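PDB 6XSX: ZmpA Glycopeptidase from Clostridium perfringens, which probably cleaves glycoproteins as an M60-family metalloprotease, this chain being the catalytic module of a longer, multidomain protein. Local coordinates for residues R30-I34 with F45-Q49; T73-F78 with V89-K95; W322-L327 with A353-Q357; L402-R408 with K430-A434. One frame throughout, in Å; residues are numbered along the deposited sequence.

Contact 1. Residues R30-I34 with F45-Q49; sequences RGNSI and FQDWQ
Arg30 grips Asp47 side-on through a two-pronged salt bridge. Arg30 NE reaches Asp47 OD2 at 2.8 Å, meeting it on the syn side but somewhat out of the carboxylate plane, and Arg30 NH2 reaches Asp47 OD1 at 2.8 Å on its syn lone pair. The guanidinium and carboxylate planes are turned 38° apart, so the fork is twisted rather than flat. A bend at chi3 (59°) swings the arginine tip round to this carboxylate, and NH1 bonds to Gln28.

Among the other hydrogen bonds, Ser33 OG donates to Phe45 O at 2.8 Å. Gln49 NE2 donates to Asp47 O at 3.1 Å, approaching from above the carbonyl plane, and adds a weak bond to Asp47 OD1. OE1 of Gln49 is taken by Arg239. A water lies 2.6 Å from both Gly31 O and Asp47 OD2.

A methyl-to-carbonyl contact brings Ile34 CD1 to 3.2 Å from Phe45 O. Separately, the Gln49 amide lies over one face of the Arg30 guanidinium, a polar stacking in which NE2 and the arginine nitrogens are all donors, not bonded to each other.

Asn32, at the N-cap of helix 33-39, accepts a weak bond from Ile34 N; the serine between them ties the start of this helix to the loop 45-49. With two arginine nitrogens, a water and a weak amide bond around it, the Asp47 carboxylate is probably held as an anion, its rotation fixed by the fork.

Contact 2. Residues T73-F78 with V89-K95; sequences TPKLVF and VTISLSK
Leu76 and Phe78 form hydrogen-bonded antiparallel pairs with Ile91 and Val89, and Val77 with Thr90 the non-hydrogen-bonded pair between them, the two short strands running at 152° to each other. Ile91 N to Leu76 O is the shortest of the four backbone bonds at 2.7 Å, and Val77 CA adds a CH···O contact to Val89 O.

On the face of Leu76 and Phe78, Ile91 CD1 touches Phe78 CB at 4.0 Å, and Val89 CG2 meets the edge of the phenyl ring at Phe78 CD2, 4.2 Å away. This is the beta hairpin at the border of the large mixed sheet. Leu76 and Ile91 rest on strands 60-66 and 96-101 of a second, antiparallel sheet, giving a beta-sandwich packing, while strand 117-123 flanks 75-80 within the mixed sheet.

Past the regular pairing, Leu93 turns inward, its CD1 lying 3.6 Å from Pro74 O. Thr73 OG1 donates to Leu93 O at 2.6 Å, tilted from the carbonyl plane; with OG1 lying between backbone N and carbonyl carbon (chi1 55°), the hydroxyl faces the Leu93 carbonyl. A water accepts from Leu93 N at 2.8 Å and donates to Thr73 OG1. Lys75, bent at chi2 and chi4, makes a weak bond from NZ to Ser92 OG.

Contact 3. Residues W322-L327 with A353-Q357; sequences WERNIL and APLWQ
Ala353 opens the contact, its CB resting against Ile326 CD1 at 3.7 Å, with CG1 of the same isoleucine close behind. The short segments run nearly perpendicular, at 96°, and their axes stay 12.2 Å apart, so the contact is made by side chains reaching between them, mainly Trp322, Ile326, Trp356 and Gln357.

One turn on, Trp356 has CG anti to its backbone N (chi1 180°), which carries the indole toward Trp322. The two rings meet rim to rim without either covering the other: CD1 of Trp356 lies 3.7 Å from CZ2 of Trp322, the planes inclined by 28°. Both indole N-H groups are drawn to one carboxylate, NE1 of Trp322 bonding to one oxygen of Asp436 and NE1 of Trp356 to the other.

Gln357 then extends past Trp322 in the opposite direction. Gln357 NE2 sits 3.8 Å from Trp322 CZ3, with its CG beside the same ring and Ile326 CG2 nearby. This amide is satisfied elsewhere, OE1 by His409 and NE2 by the carbonyls of Trp432 and Ala434.

Helices 321-331 and 347-361 thus meet in a buried contact, with helix 315-318 against both tryptophans, helix 301-309 against Trp356, and helix 403-408 against Pro354, Leu355 and Gln357.

Contact 4. Residues L402-R408 with K430-A434; sequences LSEHFER and KLWYA
Trp432 is sandwiched between Arg408 and its own segment. Over one face, CD of Arg408 makes a CH-pi contact 3.4 Å from the centroid of the five-membered ring of Trp432 and 16° off the normal. On the opposite face lies Lys430 CA, offset toward the rim. At the ring edge His405 ND1 stands in the indole plane, 3.7 Å from Trp432 CE3, and Trp432 N in turn lies at the edge of the imidazole.

The guanidinium of Arg408 lies nearly parallel to the indole, the planes 5° apart, and its NE comes within 3.4 Å of CZ2 of Trp432. Glu404, one helical turn earlier, helps to keep it in this orientation, together with Asp333 and the carbonyl of Val330: Arg408 NE and NH2 both bond to Glu404 OE1, at 3.0 Å and 3.1 Å, each in the guanidinium plane. That same Glu404 OE1 lies 3.6 Å from Trp432 CH2. Lys426 pairs with the other oxygen of Glu404.

His405 is fixed by NE2 donating to Pro354 O, while ND1, buried here, has no hydrogen-bond partner in the model. Leu402 CD2 and Leu431 CD1 touch at 4.0 Å, their side chains crossing at about a right angle.

A 3-10 turn, 431-433, therefore docks through its tryptophan on the short helix 403-408, whose i, i+4 Glu-Arg salt bridge is consistent with holding the arginine's CD over the indole in a CH-pi contact.

How the contacts relate
Contacts 1 and 2 lie on one side of the chain's centre and contacts 3 and 4 on the other, with about 50 Å between the centres of contacts 2 and 3. Contacts 3 and 4 are buried; the earlier two are partly buried, and contact 2 has exposed residues. Trp48, just before strand 49-56, packs on Val77 of strand 75-80, so both contacts adjoin the mixed sheet. Helix 347-361 serves contacts 3 and 4: it supplies 353-357, and packs against His405, Phe406 and Leu431. A salt bridge leads in contact 1; contact 2 combines strand-to-strand backbone bonds with apolar side chains on one face. In contact 3 aromatic, aliphatic and amide groups meet, and in contact 4 a salt-bridged arginine and a histidine lie against a tryptophan.

Contact 1. Residues R30-I34 with F45-Q49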
# COMPACT_ATOMS: atom_id res chain seq x y z
N ARG A 30 -6.41 25.24 -1.20
CA ARG A 30 -6.41 23.83 -1.56
C ARG A 30 -7.36 23.02 -0.69
O ARG A 30 -7.52 21.82 -0.91
CB ARG A 30 -4.98 23.28 -1.50
CG ARG A 30 -4.13 23.67 -2.70
CD ARG A 30 -2.72 23.11 -2.67
NE ARG A 30 -2.60 21.66 -2.60
CZ ARG A 30 -2.55 20.84 -3.65
NH1 ARG A 30 -2.63 21.31 -4.88
NH2 ARG A 30 -2.42 19.54 -3.45
N GLY A 31 -7.98 23.68 0.30
CA GLY A 31 -8.97 23.01 1.13
C GLY A 31 -8.31 22.20 2.24
O GLY A 31 -7.09 22.03 2.26
N ASN A 32 -9.13 21.72 3.18
CA ASN A 32 -8.61 21.07 4.37
C ASN A 32 -8.44 19.58 4.08
O ASN A 32 -9.42 18.85 4.00
CB ASN A 32 -9.55 21.28 5.56
CG ASN A 32 -8.98 20.66 6.82
OD1 ASN A 32 -8.42 19.57 6.78
ND2 ASN A 32 -9.08 21.37 7.93
N SER A 33 -7.19 19.14 3.92
CA SER A 33 -6.96 17.81 3.40
C SER A 33 -7.27 16.76 4.47
O SER A 33 -7.54 15.61 4.15
CB SER A 33 -5.58 17.67 2.84
OG SER A 33 -4.61 17.82 3.87
N ILE A 34 -7.26 17.17 5.75
CA ILE A 34 -7.58 16.26 6.84
C ILE A 34 -9.07 15.92 6.77
O ILE A 34 -9.44 14.75 6.91
CB ILE A 34 -7.21 16.85 8.23
CG1 ILE A 34 -5.74 17.23 8.34
CG2 ILE A 34 -7.65 15.92 9.36
CD1 ILE A 34 -4.79 16.14 7.94
N PHE A 45 -4.51 12.73 5.44
CA PHE A 45 -3.39 13.07 4.58
C PHE A 45 -3.05 14.54 4.77
O PHE A 45 -3.95 15.35 5.00
CB PHE A 45 -3.74 12.78 3.12
CG PHE A 45 -3.80 11.32 2.74
CD1 PHE A 45 -3.68 10.32 3.70
CD2 PHE A 45 -4.04 10.94 1.43
CE1 PHE A 45 -3.75 8.98 3.35
CE2 PHE A 45 -4.11 9.60 1.07
CZ PHE A 45 -3.96 8.62 2.03
N GLN A 46 -1.75 14.86 4.69
CA GLN A 46 -1.26 16.24 4.71
C GLN A 46 -1.34 16.80 3.30
O GLN A 46 -1.68 16.10 2.35
CB GLN A 46 0.18 16.30 5.23
CG GLN A 46 0.44 15.47 6.48
CD GLN A 46 -0.48 15.84 7.63
OE1 GLN A 46 -1.22 15.00 8.16
NE2 GLN A 46 -0.47 17.11 7.99
N ASP A 47 -1.01 18.09 3.16
CA ASP A 47 -1.01 18.73 1.86
C ASP A 47 0.12 19.75 1.78
O ASP A 47 -0.05 20.83 1.21
CB ASP A 47 -2.37 19.38 1.58
CG ASP A 47 -2.54 19.75 0.12
OD1 ASP A 47 -1.87 19.13 -0.73
OD2 ASP A 47 -3.35 20.65 -0.14
N TRP A 48 1.29 19.37 2.32
CA TRP A 48 2.48 20.19 2.32
C TRP A 48 2.88 20.56 0.89
O TRP A 48 2.95 19.69 0.02
CB TRP A 48 3.64 19.46 3.01
CG TRP A 48 3.38 19.11 4.44
CD1 TRP A 48 2.37 19.55 5.25
CD2 TRP A 48 4.21 18.27 5.25
NE1 TRP A 48 2.49 19.01 6.50
CE2 TRP A 48 3.62 18.23 6.53
CE3 TRP A 48 5.39 17.57 5.01
CZ2 TRP A 48 4.16 17.48 7.57
CZ3 TRP A 48 5.92 16.82 6.04
CH2 TRP A 48 5.32 16.79 7.30
N GLN A 49 3.20 21.85 0.69
CA GLN A 49 3.60 22.38 -0.61
C GLN A 49 4.98 23.02 -0.51
O GLN A 49 5.34 23.55 0.54
CB GLN A 49 2.54 23.33 -1.17
CG GLN A 49 1.16 22.69 -1.31
CD GLN A 49 1.15 21.48 -2.22
OE1 GLN A 49 1.80 21.44 -3.25
NE2 GLN A 49 0.39 20.46 -1.83
O HOH W 1 -4.53 22.07 1.69

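Contact 2. Residues T73-F78 with V89-K95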
# COMPACT_ATOMS: atom_id res chain seq x y z
N THR A 73 -5.38 32.92 6.92
CA THR A 73 -4.01 32.97 6.43
C THR A 73 -3.46 31.56 6.31
O THR A 73 -3.82 30.69 7.10
CB THR A 73 -3.13 33.76 7.39
OG1 THR A 73 -3.23 33.17 8.70
CG2 THR A 73 -3.47 35.23 7.44
N PRO A 74 -2.56 31.30 5.33
CA PRO A 74 -1.86 30.02 5.23
C PRO A 74 -0.92 29.86 6.41
O PRO A 74 -0.70 30.81 7.17
CB PRO A 74 -1.05 30.14 3.93
CG PRO A 74 -0.87 31.64 3.73
CD PRO A 74 -2.14 32.25 4.28
N LYS A 75 -0.38 28.65 6.55
CA LYS A 75 0.53 28.28 7.62
C LYS A 75 1.87 27.85 7.00
O LYS A 75 1.93 27.41 5.85
CB LYS A 75 -0.12 27.19 8.48
CG LYS A 75 -1.30 27.71 9.29
CD LYS A 75 -2.47 26.76 9.46
CE LYS A 75 -3.73 27.43 9.99
NZ LYS A 75 -3.46 28.43 11.06
N LEU A 76 2.93 28.02 7.79
CA LEU A 76 4.21 27.42 7.48
C LEU A 76 4.33 26.12 8.27
O LEU A 76 3.84 26.04 9.41
CB LEU A 76 5.30 28.40 7.91
CG LEU A 76 6.46 28.62 6.95
CD1 LEU A 76 5.95 29.04 5.57
CD2 LEU A 76 7.40 29.68 7.50
N VAL A 77 4.95 25.11 7.65
CA VAL A 77 5.34 23.89 8.33
C VAL A 77 6.87 23.85 8.36
O VAL A 77 7.51 23.91 7.31
CB VAL A 77 4.73 22.64 7.66
CG1 VAL A 77 5.20 21.35 8.33
CG2 VAL A 77 3.20 22.70 7.63
N PHE A 78 7.43 23.80 9.58
CA PHE A 78 8.82 23.44 9.79
C PHE A 78 8.88 21.93 10.00
O PHE A 78 8.13 21.39 10.81
CB PHE A 78 9.42 24.19 10.98
CG PHE A 78 10.73 23.65 11.50
CD1 PHE A 78 11.90 23.75 10.76
CD2 PHE A 78 10.81 23.04 12.75
CE1 PHE A 78 13.10 23.24 11.24
CE2 PHE A 78 12.01 22.53 13.23
CZ PHE A 78 13.16 22.64 12.47
N VAL A 89 6.37 21.05 12.93
CA VAL A 89 5.68 22.01 13.76
C VAL A 89 4.92 22.93 12.81
O VAL A 89 5.48 23.42 11.84
CB VAL A 89 6.64 22.85 14.64
CG1 VAL A 89 5.88 23.76 15.61
CG2 VAL A 89 7.66 22.02 15.39
N THR A 90 3.63 23.16 13.11
CA THR A 90 2.83 24.11 12.36
C THR A 90 3.06 25.51 12.92
O THR A 90 2.97 25.70 14.13
CB THR A 90 1.35 23.73 12.44
OG1 THR A 90 1.27 22.46 11.80
CG2 THR A 90 0.44 24.70 11.71
N ILE A 91 3.35 26.48 12.04
CA ILE A 91 3.57 27.86 12.46
C ILE A 91 2.49 28.74 11.84
O ILE A 91 2.40 28.85 10.62
CB ILE A 91 5.00 28.35 12.14
CG1 ILE A 91 6.07 27.44 12.74
CG2 ILE A 91 5.19 29.80 12.57
CD1 ILE A 91 7.41 27.52 12.03
N SER A 92 1.69 29.37 12.71
CA SER A 92 0.64 30.26 12.26
C SER A 92 1.23 31.59 11.81
O SER A 92 2.28 32.01 12.30
CB SER A 92 -0.42 30.44 13.33
OG SER A 92 -1.36 29.38 13.23
N LEU A 93 0.55 32.23 10.84
CA LEU A 93 1.00 33.47 10.22
C LEU A 93 -0.14 34.47 10.28
O LEU A 93 -1.30 34.10 10.20
CB LEU A 93 1.38 33.22 8.75
CG LEU A 93 2.56 32.29 8.49
CD1 LEU A 93 2.70 32.00 7.00
CD2 LEU A 93 3.86 32.88 9.03
N SER A 94 0.21 35.75 10.35
CA SER A 94 -0.79 36.80 10.26
C SER A 94 -0.53 37.64 9.01
O SER A 94 0.54 37.57 8.41
CB SER A 94 -0.80 37.62 11.51
OG SER A 94 0.52 37.81 11.97
N LYS A 95 -1.53 38.43 8.59
CA LYS A 95 -1.27 39.29 7.44
C LYS A 95 -0.16 40.29 7.78
O LYS A 95 -0.07 40.77 8.91
CB LYS A 95 -2.56 39.97 6.96
CG LYS A 95 -2.32 40.98 5.85
CD LYS A 95 -3.58 41.56 5.26
CE LYS A 95 -3.28 42.53 4.13
NZ LYS A 95 -4.53 42.85 3.39
O HOH W 2 -1.71 31.00 9.68

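Contact 3. Residues W322-L327 with A353-Q357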
# COMPACT_ATOMS: atom_id res chain seq x y z
N TRP A 322 -0.09 -20.86 1.64
CA TRP A 322 -1.01 -21.61 0.80
C TRP A 322 -0.98 -23.08 1.22
O TRP A 322 -2.03 -23.66 1.49
CB TRP A 322 -0.68 -21.46 -0.69
CG TRP A 322 -0.82 -20.09 -1.29
CD1 TRP A 322 0.16 -19.36 -1.89
CD2 TRP A 322 -2.02 -19.30 -1.40
NE1 TRP A 322 -0.33 -18.17 -2.37
CE2 TRP A 322 -1.67 -18.11 -2.08
CE3 TRP A 322 -3.36 -19.48 -1.00
CZ2 TRP A 322 -2.61 -17.11 -2.36
CZ3 TRP A 322 -4.28 -18.49 -1.28
CH2 TRP A 322 -3.91 -17.32 -1.96
N GLU A 323 0.24 -23.63 1.31
CA GLU A 323 0.44 -25.06 1.55
C GLU A 323 0.34 -25.39 3.04
O GLU A 323 -0.14 -26.47 3.40
CB GLU A 323 1.75 -25.55 0.92
CG GLU A 323 1.76 -25.50 -0.61
CD GLU A 323 0.72 -26.37 -1.31
OE1 GLU A 323 0.59 -27.54 -0.94
OE2 GLU A 323 0.05 -25.88 -2.24
N ARG A 324 0.83 -24.50 3.92
CA ARG A 324 0.88 -24.79 5.34
C ARG A 324 -0.48 -24.63 6.01
O ARG A 324 -0.75 -25.26 7.03
CB ARG A 324 1.86 -23.86 6.06
CG ARG A 324 3.32 -24.26 5.95
CD ARG A 324 4.19 -23.24 6.66
NE ARG A 324 5.56 -23.73 6.68
CZ ARG A 324 6.57 -23.16 7.33
NH1 ARG A 324 6.38 -22.07 8.06
NH2 ARG A 324 7.78 -23.70 7.27
N ASN A 325 -1.33 -23.76 5.45
CA ASN A 325 -2.46 -23.23 6.20
C ASN A 325 -3.75 -23.30 5.39
O ASN A 325 -4.72 -23.93 5.82
CB ASN A 325 -2.23 -21.78 6.61
CG ASN A 325 -1.66 -21.63 8.01
OD1 ASN A 325 -2.41 -21.35 8.95
ND2 ASN A 325 -0.36 -21.82 8.16
N ILE A 326 -3.76 -22.60 4.25
CA ILE A 326 -4.99 -22.20 3.60
C ILE A 326 -5.58 -23.39 2.86
O ILE A 326 -6.71 -23.78 3.13
CB ILE A 326 -4.76 -20.98 2.68
CG1 ILE A 326 -4.25 -19.77 3.47
CG2 ILE A 326 -6.03 -20.64 1.90
CD1 ILE A 326 -3.42 -18.79 2.67
N LEU A 327 -4.81 -23.95 1.93
CA LEU A 327 -5.33 -24.91 0.97
C LEU A 327 -5.75 -26.22 1.63
O LEU A 327 -6.82 -26.73 1.31
CB LEU A 327 -4.32 -25.10 -0.18
CG LEU A 327 -4.17 -23.88 -1.09
CD1 LEU A 327 -3.14 -24.14 -2.17
CD2 LEU A 327 -5.51 -23.50 -1.72
N ALA A 353 -6.64 -13.98 3.32
CA ALA A 353 -6.57 -15.00 2.27
C ALA A 353 -7.87 -15.09 1.46
O ALA A 353 -7.82 -15.05 0.23
CB ALA A 353 -6.17 -16.34 2.84
N PRO A 354 -9.07 -15.24 2.09
CA PRO A 354 -10.31 -15.39 1.33
C PRO A 354 -10.63 -14.23 0.38
O PRO A 354 -11.25 -14.42 -0.67
CB PRO A 354 -11.40 -15.49 2.42
CG PRO A 354 -10.74 -14.90 3.65
CD PRO A 354 -9.29 -15.31 3.54
N LEU A 355 -10.21 -13.02 0.78
CA LEU A 355 -10.44 -11.81 0.02
C LEU A 355 -9.45 -11.73 -1.13
O LEU A 355 -9.80 -11.35 -2.24
CB LEU A 355 -10.31 -10.59 0.95
CG LEU A 355 -11.38 -10.47 2.03
CD1 LEU A 355 -11.04 -9.38 3.03
CD2 LEU A 355 -12.75 -10.21 1.43
N TRP A 356 -8.19 -12.10 -0.85
CA TRP A 356 -7.16 -12.14 -1.87
C TRP A 356 -7.55 -13.11 -2.99
O TRP A 356 -7.37 -12.81 -4.17
CB TRP A 356 -5.80 -12.47 -1.24
CG TRP A 356 -4.68 -12.53 -2.24
CD1 TRP A 356 -3.87 -13.60 -2.51
CD2 TRP A 356 -4.28 -11.49 -3.14
NE1 TRP A 356 -2.97 -13.27 -3.48
CE2 TRP A 356 -3.20 -11.99 -3.91
CE3 TRP A 356 -4.71 -10.17 -3.38
CZ2 TRP A 356 -2.56 -11.23 -4.88
CZ3 TRP A 356 -4.08 -9.42 -4.35
CH2 TRP A 356 -3.02 -9.95 -5.09
N GLN A 357 -8.08 -14.28 -2.60
CA GLN A 357 -8.52 -15.30 -3.55
C GLN A 357 -9.58 -14.75 -4.49
O GLN A 357 -9.53 -15.02 -5.69
CB GLN A 357 -9.07 -16.52 -2.81
CG GLN A 357 -8.00 -17.32 -2.09
CD GLN A 357 -8.56 -18.59 -1.50
OE1 GLN A 357 -9.60 -18.59 -0.85
NE2 GLN A 357 -7.86 -19.70 -1.72

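Contact 4. Residues L402-R408 with K430-A434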
# COMPACT_ATOMS: atom_id res chain seq x y z
N LEU A 402 -21.41 -16.36 -1.25
CA LEU A 402 -20.04 -16.64 -0.87
C LEU A 402 -19.94 -17.12 0.58
O LEU A 402 -18.85 -17.14 1.14
CB LEU A 402 -19.18 -15.40 -1.12
CG LEU A 402 -19.03 -15.02 -2.59
CD1 LEU A 402 -18.17 -13.78 -2.74
CD2 LEU A 402 -18.43 -16.18 -3.38
N SER A 403 -21.07 -17.55 1.17
CA SER A 403 -21.07 -18.01 2.55
C SER A 403 -20.14 -19.22 2.72
O SER A 403 -19.32 -19.24 3.64
CB SER A 403 -22.46 -18.29 3.07
OG SER A 403 -23.12 -17.07 3.40
N GLU A 404 -20.27 -20.20 1.82
CA GLU A 404 -19.46 -21.41 1.88
C GLU A 404 -17.97 -21.08 1.76
O GLU A 404 -17.16 -21.60 2.53
CB GLU A 404 -19.93 -22.42 0.82
CG GLU A 404 -19.01 -23.63 0.72
CD GLU A 404 -19.47 -24.71 -0.24
OE1 GLU A 404 -18.79 -25.75 -0.33
OE2 GLU A 404 -20.50 -24.50 -0.91
N HIS A 405 -17.63 -20.20 0.81
CA HIS A 405 -16.26 -19.76 0.58
C HIS A 405 -15.61 -19.31 1.89
O HIS A 405 -14.52 -19.76 2.25
CB HIS A 405 -16.24 -18.64 -0.49
CG HIS A 405 -14.88 -18.06 -0.74
ND1 HIS A 405 -13.92 -18.72 -1.48
CD2 HIS A 405 -14.32 -16.89 -0.35
CE1 HIS A 405 -12.82 -17.99 -1.53
NE2 HIS A 405 -13.05 -16.85 -0.85
N PHE A 406 -16.30 -18.42 2.61
CA PHE A 406 -15.76 -17.86 3.83
C PHE A 406 -15.79 -18.87 4.97
O PHE A 406 -14.83 -18.95 5.74
CB PHE A 406 -16.47 -16.55 4.18
CG PHE A 406 -16.02 -15.35 3.37
CD1 PHE A 406 -14.87 -14.65 3.72
CD2 PHE A 406 -16.76 -14.90 2.29
CE1 PHE A 406 -14.48 -13.54 2.99
CE2 PHE A 406 -16.37 -13.79 1.55
CZ PHE A 406 -15.22 -13.11 1.91
N GLU A 407 -16.86 -19.67 5.08
CA GLU A 407 -16.89 -20.64 6.17
C GLU A 407 -15.82 -21.73 5.96
O GLU A 407 -15.34 -22.31 6.94
CB GLU A 407 -18.30 -21.06 6.59
CG GLU A 407 -18.95 -22.15 5.77
CD GLU A 407 -20.43 -22.38 6.07
OE1 GLU A 407 -21.16 -22.70 5.11
OE2 GLU A 407 -20.85 -22.25 7.24
N ARG A 408 -15.39 -21.95 4.71
CA ARG A 408 -14.35 -22.94 4.47
C ARG A 408 -12.99 -22.46 4.99
O ARG A 408 -12.11 -23.27 5.27
CB ARG A 408 -14.28 -23.34 2.99
CG ARG A 408 -15.40 -24.27 2.55
CD ARG A 408 -15.12 -24.79 1.16
NE ARG A 408 -16.07 -25.83 0.82
CZ ARG A 408 -15.84 -27.13 0.90
NH1 ARG A 408 -14.66 -27.59 1.30
NH2 ARG A 408 -16.80 -27.98 0.57
N LYS A 430 -14.86 -23.84 -7.28
CA LYS A 430 -14.32 -23.90 -5.93
C LYS A 430 -13.31 -22.77 -5.75
O LYS A 430 -12.10 -22.98 -5.81
CB LYS A 430 -13.78 -25.30 -5.65
CG LYS A 430 -14.80 -26.42 -5.84
CD LYS A 430 -14.35 -27.76 -5.26
CE LYS A 430 -15.38 -28.86 -5.40
NZ LYS A 430 -14.82 -30.17 -5.01
N LEU A 431 -13.83 -21.56 -5.52
CA LEU A 431 -13.03 -20.35 -5.52
C LEU A 431 -11.96 -20.42 -4.44
O LEU A 431 -10.94 -19.75 -4.55
CB LEU A 431 -13.95 -19.14 -5.33
CG LEU A 431 -15.02 -18.91 -6.40
CD1 LEU A 431 -15.88 -17.72 -6.02
CD2 LEU A 431 -14.41 -18.70 -7.78
N TRP A 432 -12.18 -21.25 -3.41
CA TRP A 432 -11.23 -21.36 -2.31
C TRP A 432 -9.96 -22.10 -2.71
O TRP A 432 -9.05 -22.23 -1.90
CB TRP A 432 -11.87 -22.00 -1.06
CG TRP A 432 -12.69 -23.21 -1.39
CD1 TRP A 432 -12.29 -24.51 -1.38
CD2 TRP A 432 -14.07 -23.23 -1.80
NE1 TRP A 432 -13.31 -25.34 -1.74
CE2 TRP A 432 -14.42 -24.58 -2.01
CE3 TRP A 432 -15.04 -22.23 -2.02
CZ2 TRP A 432 -15.70 -24.97 -2.42
CZ3 TRP A 432 -16.30 -22.61 -2.44
CH2 TRP A 432 -16.63 -23.96 -2.63
N TYR A 433 -9.89 -22.58 -3.96
CA TYR A 433 -8.65 -23.18 -4.44
C TYR A 433 -7.75 -22.14 -5.11
O TYR A 433 -6.64 -22.46 -5.52
CB TYR A 433 -8.91 -24.35 -5.40
CG TYR A 433 -9.49 -25.62 -4.79
CD1 TYR A 433 -9.33 -25.91 -3.44
CD2 TYR A 433 -10.15 -26.55 -5.57
CE1 TYR A 433 -9.86 -27.07 -2.88
CE2 TYR A 433 -10.68 -27.71 -5.03
CZ TYR A 433 -10.53 -27.97 -3.68
OH TYR A 433 -11.05 -29.11 -3.13
N ALA A 434 -8.22 -20.88 -5.22
CA ALA A 434 -7.41 -19.84 -5.84
C ALA A 434 -6.08 -19.71 -5.10
O ALA A 434 -6.04 -19.81 -3.87
CB ALA A 434 -8.13 -18.51 -5.85